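Local coordinates for protein sugar kinase, pfkB family (Thermotoga maritima, PDB 2AJR) that probably transfers a phosphate from ATP to a sugar phosphate such as fructose 1-phosphate, as a kinase of the pfkB family, at residues A70-V74 with D132-F136; N161-N166 with R186-I191. All blocks are in the same frame, centred on the assembly; numbering follows the deposited sequence.

Contact 1: A70-V74 with D132-F136; sequences ATGFV and DVNHF
Phe-73 and Phe-136 carry this contact, one reaching out from the strand and the other reaching in from the helix. Their side chains cross at about a right angle, and the rings end up oblique, centroids 5.4 Å apart and planes at 47°, neither stacked nor edge-to-face. The closest carbons are at the root of one residue and the far end of the other: Phe-73 CZ lies 3.7 Å from Phe-136 CB. That same end of the Phe-73 ring reaches the helix backbone, where its edge meets the carbonyl of Asp-132, CE1 to O 3.6 Å, in the plane of the ring. Val-133 flanks it through CG2, 4.2 Å from Phe-73 CZ.

With CG anti to the backbone N (chi1 175°), Phe-136 extends from the helix to the corner of the strand at Gly-72. Its CE1 sits 3.5 Å from Thr-71 OG1, while Gly-72 N approaches the ring edge, 3.7 Å from the same CE1. The threonine hydroxyl has its polar partner in the next strand, a hydrogen bond with Asn-96 O, and meets the phenyl ring as a van der Waals neighbour. Cutting Phe-136 back to an alanine is likely to take an aromatic neighbour from Thr-71 and Phe-73 and open a gap between sheet and helix.

Farther out, Val-17 and Leu-168 pack on Phe-136, and Val-100 touches both Phe-73 and Asp-132. The arrangement is helix-on-sheet packing in the alpha/beta core of a ribokinase-like fold, with helix 130-144 lying against strand 68-75.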
loop_
_atom_site.group_PDB
_atom_site.type_symbol
_atom_site.label_atom_id
_atom_site.label_comp_id
_atom_site.label_asym_id
_atom_site.label_seq_id
_atom_site.Cartn_x
_atom_site.Cartn_y
_atom_site.Cartn_z
ATOM N N ALA A 70 -9.626 22.756 -6.247
ATOM C CA ALA A 70 -8.866 21.597 -6.691
ATOM C C ALA A 70 -9.736 20.756 -7.612
ATOM O O ALA A 70 -10.825 20.338 -7.221
ATOM C CB ALA A 70 -8.409 20.764 -5.503
ATOM N N THR A 71 -9.259 20.501 -8.830
ATOM C CA THR A 71 -9.971 19.626 -9.751
ATOM C C THR A 71 -9.097 18.479 -10.313
ATOM O O THR A 71 -7.886 18.445 -10.095
ATOM C CB THR A 71 -10.598 20.431 -10.904
ATOM O OG1 THR A 71 -11.574 19.606 -11.559
ATOM C CG2 THR A 71 -9.540 20.878 -11.883
ATOM N N GLY A 72 -9.748 17.553 -11.026
ATOM C CA GLY A 72 -9.137 16.299 -11.454
ATOM C C GLY A 72 -10.124 15.134 -11.499
ATOM O O GLY A 72 -11.336 15.329 -11.597
ATOM N N PHE A 73 -9.605 13.911 -11.431
ATOM C CA PHE A 73 -10.457 12.730 -11.379
ATOM C C PHE A 73 -10.229 12.009 -10.064
ATOM O O PHE A 73 -9.102 11.874 -9.642
ATOM C CB PHE A 73 -10.142 11.775 -12.527
ATOM C CG PHE A 73 -10.288 12.383 -13.885
ATOM C CD1 PHE A 73 -11.546 12.658 -14.401
ATOM C CD2 PHE A 73 -9.177 12.664 -14.658
ATOM C CE1 PHE A 73 -11.692 13.225 -15.659
ATOM C CE2 PHE A 73 -9.322 13.234 -15.922
ATOM C CZ PHE A 73 -10.587 13.516 -16.416
ATOM N N VAL A 74 -11.295 11.547 -9.422
ATOM C CA VAL A 74 -11.173 10.691 -8.265
ATOM C C VAL A 74 -12.116 9.539 -8.465
ATOM O O VAL A 74 -13.079 9.648 -9.231
ATOM C CB VAL A 74 -11.537 11.422 -6.971
ATOM C CG1 VAL A 74 -10.656 12.651 -6.803
ATOM C CG2 VAL A 74 -13.030 11.791 -6.952
ATOM N N ASP A 132 -15.779 10.883 -19.395
ATOM C CA ASP A 132 -15.228 11.498 -18.198
ATOM C C ASP A 132 -14.355 12.692 -18.562
ATOM O O ASP A 132 -14.448 13.751 -17.934
ATOM C CB ASP A 132 -14.394 10.499 -17.385
ATOM C CG ASP A 132 -15.223 9.387 -16.763
ATOM O OD1 ASP A 132 -16.454 9.562 -16.591
ATOM O OD2 ASP A 132 -14.617 8.324 -16.461
ATOM N N VAL A 133 -13.509 12.530 -19.573
ATOM C CA VAL A 133 -12.617 13.614 -19.971
ATOM C C VAL A 133 -13.450 14.803 -20.452
ATOM O O VAL A 133 -13.128 15.940 -20.131
ATOM C CB VAL A 133 -11.549 13.152 -21.028
ATOM C CG1 VAL A 133 -10.809 14.340 -21.645
ATOM C CG2 VAL A 133 -10.562 12.211 -20.380
ATOM N N ASN A 134 -14.532 14.543 -21.183
ATOM C CA ASN A 134 -15.410 15.619 -21.644
ATOM C C ASN A 134 -16.087 16.359 -20.503
ATOM O O ASN A 134 -16.111 17.584 -20.479
ATOM C CB ASN A 134 -16.450 15.097 -22.641
ATOM C CG ASN A 134 -15.842 14.803 -24.001
ATOM O OD1 ASN A 134 -14.776 15.333 -24.359
ATOM N ND2 ASN A 134 -16.511 13.960 -24.771
ATOM N N HIS A 135 -16.610 15.622 -19.543
ATOM C CA HIS A 135 -17.204 16.244 -18.376
ATOM C C HIS A 135 -16.170 17.080 -17.666
ATOM O O HIS A 135 -16.473 18.168 -17.197
ATOM C CB HIS A 135 -17.754 15.196 -17.420
ATOM C CG HIS A 135 -18.971 14.507 -17.928
ATOM N ND1 HIS A 135 -19.374 13.279 -17.457
ATOM C CD2 HIS A 135 -19.875 14.867 -18.871
ATOM C CE1 HIS A 135 -20.484 12.914 -18.079
ATOM N NE2 HIS A 135 -20.812 13.862 -18.941
ATOM N N PHE A 136 -14.942 16.583 -17.596
ATOM C CA PHE A 136 -13.872 17.369 -17.009
ATOM C C PHE A 136 -13.620 18.677 -17.769
ATOM O O PHE A 136 -13.473 19.736 -17.150
ATOM C CB PHE A 136 -12.559 16.580 -16.907
ATOM C CG PHE A 136 -11.428 17.420 -16.416
ATOM C CD1 PHE A 136 -11.240 17.621 -15.057
ATOM C CD2 PHE A 136 -10.601 18.077 -17.304
ATOM C CE1 PHE A 136 -10.218 18.434 -14.581
ATOM C CE2 PHE A 136 -9.575 18.899 -16.833
ATOM C CZ PHE A 136 -9.393 19.081 -15.466
#

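Contact 2: N161-N166 with R186-I191; sequences NEGICN and RLLERI
Glu-162 stretches across to Arg-186 and makes the salt bridge of the contact, OE1 to NH1 at 2.8 Å. The two side chains cross at about a right angle, with carboxylate and guanidinium planes 51° apart; OE2 lies over a face of the guanidinium, so the groups do not meet as a flat, two-pronged pair. Leu-187 crosses the glutamate chain at about a right angle, its CD2 3.9 Å from Glu-162 CG.

Asn-161 spends its acceptor within its own segment. OD1 takes the N-H of Gly-163 at 2.6 Å, in the carbonyl plane, a capping bond at the turn into the helix; a chi1 of -168°, with CG opposite the main-chain N, carries the amide to that side. Ile-164 N bonds to Asn-161 O and closes a type I turn. Arg-190, bent at chi2 and chi3, lays its guanidinium beside this turn, with Gly-163 N over one face. NH1 and Gly-163 N are both donors and make no bond; the arginine has a long, weak ion pair with Glu-193 through NE.

Farther along, Asn-166 ND2 gives a hydrogen to the carbonyl O of Arg-190 at 2.9 Å, although the placing of that amide is less certain. On the buried side, Cys-165 CB meets Ile-191 CG1 at 3.7 Å, and both side chains touch Gln-183. The turn and first residues of helix 164-174 thus pack against helix 185-193, the next helix after strand 178-182, as in the alpha/beta layering of a ribokinase-like fold, with a capping bond from Asn-161 in the turn that leads into the first.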
loop_
_atom_site.group_PDB
_atom_site.type_symbol
_atom_site.label_atom_id
_atom_site.label_comp_id
_atom_site.label_asym_id
_atom_site.label_seq_id
_atom_site.Cartn_x
_atom_site.Cartn_y
_atom_site.Cartn_z
ATOM N N ASN A 161 -5.880 11.222 -23.462
ATOM C CA ASN A 161 -4.952 11.637 -24.495
ATOM C C ASN A 161 -3.940 12.641 -23.948
ATOM O O ASN A 161 -4.303 13.608 -23.277
ATOM C CB ASN A 161 -5.683 12.232 -25.681
ATOM C CG ASN A 161 -4.776 12.406 -26.876
ATOM O OD1 ASN A 161 -3.918 13.273 -26.886
ATOM N ND2 ASN A 161 -4.951 11.568 -27.886
ATOM N N GLU A 162 -2.670 12.414 -24.265
ATOM C CA GLU A 162 -1.590 13.302 -23.843
ATOM C C GLU A 162 -1.709 14.714 -24.408
ATOM O O GLU A 162 -1.065 15.620 -23.915
ATOM C CB GLU A 162 -0.221 12.698 -24.198
ATOM C CG GLU A 162 0.049 11.353 -23.495
ATOM C CD GLU A 162 1.519 10.981 -23.435
ATOM O OE1 GLU A 162 2.031 10.742 -22.314
ATOM O OE2 GLU A 162 2.162 10.919 -24.504
ATOM N N GLY A 163 -2.526 14.908 -25.432
ATOM C CA GLY A 163 -2.846 16.249 -25.922
ATOM C C GLY A 163 -3.706 17.109 -25.004
ATOM O O GLY A 163 -3.782 18.333 -25.192
ATOM N N ILE A 164 -4.350 16.492 -24.010
ATOM C CA ILE A 164 -5.252 17.223 -23.130
ATOM C C ILE A 164 -4.569 18.416 -22.458
ATOM O O ILE A 164 -5.162 19.489 -22.372
ATOM C CB ILE A 164 -5.914 16.319 -22.052
ATOM C CG1 ILE A 164 -7.129 17.035 -21.462
ATOM C CG2 ILE A 164 -4.901 15.915 -20.948
ATOM C CD1 ILE A 164 -7.800 16.292 -20.356
ATOM N N CYS A 165 -3.329 18.243 -22.007
ATOM C CA CYS A 165 -2.595 19.344 -21.371
ATOM C C CYS A 165 -2.442 20.559 -22.257
ATOM O O CYS A 165 -2.437 21.696 -21.778
ATOM C CB CYS A 165 -1.204 18.888 -20.965
ATOM S SG CYS A 165 -1.280 17.608 -19.728
ATOM N N ASN A 166 -2.277 20.322 -23.549
ATOM C CA ASN A 166 -2.240 21.413 -24.484
ATOM C C ASN A 166 -3.589 22.128 -24.439
ATOM O O ASN A 166 -3.636 23.343 -24.329
ATOM C CB ASN A 166 -1.917 20.898 -25.890
ATOM C CG ASN A 166 -1.661 22.006 -26.861
ATOM O OD1 ASN A 166 -2.567 22.749 -27.227
ATOM N ND2 ASN A 166 -0.411 22.137 -27.282
ATOM N N ARG A 186 7.746 14.534 -21.795
ATOM C CA ARG A 186 6.850 13.962 -22.790
ATOM C C ARG A 186 5.556 14.746 -22.835
ATOM O O ARG A 186 5.111 15.162 -23.893
ATOM C CB ARG A 186 6.570 12.494 -22.468
ATOM C CG ARG A 186 6.162 11.689 -23.682
ATOM C CD ARG A 186 6.748 10.272 -23.663
ATOM N NE ARG A 186 6.036 9.394 -24.596
ATOM C CZ ARG A 186 4.828 8.864 -24.372
ATOM N NH1 ARG A 186 4.164 9.108 -23.236
ATOM N NH2 ARG A 186 4.273 8.081 -25.295
ATOM N N LEU A 187 4.963 14.989 -21.676
ATOM C CA LEU A 187 3.768 15.813 -21.637
ATOM C C LEU A 187 4.053 17.281 -22.030
ATOM O O LEU A 187 3.239 17.889 -22.726
ATOM C CB LEU A 187 3.064 15.698 -20.272
ATOM C CG LEU A 187 2.718 14.265 -19.814
ATOM C CD1 LEU A 187 1.893 14.246 -18.522
ATOM C CD2 LEU A 187 1.992 13.476 -20.886
ATOM N N LEU A 188 5.196 17.841 -21.632
ATOM C CA LEU A 188 5.494 19.244 -21.966
ATOM C C LEU A 188 5.726 19.459 -23.462
ATOM O O LEU A 188 5.361 20.488 -24.016
ATOM C CB LEU A 188 6.723 19.763 -21.202
ATOM C CG LEU A 188 6.544 20.075 -19.722
ATOM C CD1 LEU A 188 7.834 20.618 -19.142
ATOM C CD2 LEU A 188 5.391 21.079 -19.536
ATOM N N GLU A 189 6.383 18.496 -24.092
ATOM C CA GLU A 189 6.522 18.441 -25.557
ATOM C C GLU A 189 5.158 18.679 -26.241
ATOM O O GLU A 189 5.015 19.399 -27.227
ATOM C CB GLU A 189 7.048 17.046 -25.944
ATOM C CG GLU A 189 8.141 17.034 -26.991
ATOM C CD GLU A 189 9.530 16.850 -26.406
ATOM O OE1 GLU A 189 9.741 15.864 -25.659
ATOM O OE2 GLU A 189 10.415 17.676 -26.722
ATOM N N ARG A 190 4.143 18.058 -25.669
ATOM C CA ARG A 190 2.801 18.080 -26.219
ATOM C C ARG A 190 2.181 19.474 -26.034
ATOM O O ARG A 190 1.496 19.984 -26.923
ATOM C CB ARG A 190 2.017 16.987 -25.503
ATOM C CG ARG A 190 1.171 16.087 -26.313
ATOM C CD ARG A 190 1.677 15.706 -27.697
ATOM N NE ARG A 190 0.495 15.757 -28.559
ATOM C CZ ARG A 190 -0.478 14.846 -28.567
ATOM N NH1 ARG A 190 -0.396 13.754 -27.813
ATOM N NH2 ARG A 190 -1.530 15.009 -29.362
ATOM N N ILE A 191 2.489 20.105 -24.897
ATOM C CA ILE A 191 2.099 21.495 -24.618
ATOM C C ILE A 191 2.821 22.500 -25.522
ATOM O O ILE A 191 2.202 23.411 -26.067
ATOM C CB ILE A 191 2.387 21.871 -23.140
ATOM C CG1 ILE A 191 1.391 21.166 -22.212
ATOM C CG2 ILE A 191 2.361 23.397 -22.932
ATOM C CD1 ILE A 191 1.787 21.195 -20.728
#

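In the fold
From the N terminus, strand 68-75 comes first, and contact 1 closes when helix 130-144 returns to it; the chain in between runs through strand 93-100 of the large sheet and through strands 105-112 and 117-122 of the small four-stranded one. After strand 149-153 contact 2 closes a much shorter loop, which holds most of helix 164-174, strand 178-182 and the start of helix 185-193. The two loops follow in series, neither nested nor crossed. The centres of the two contacts lie about 16 Å apart, yet they touch: Val-133 CG1 packs on Ile-164 CD1 at 3.8 Å. Helix 164-174 therefore links helix 130-144 to helix 185-193.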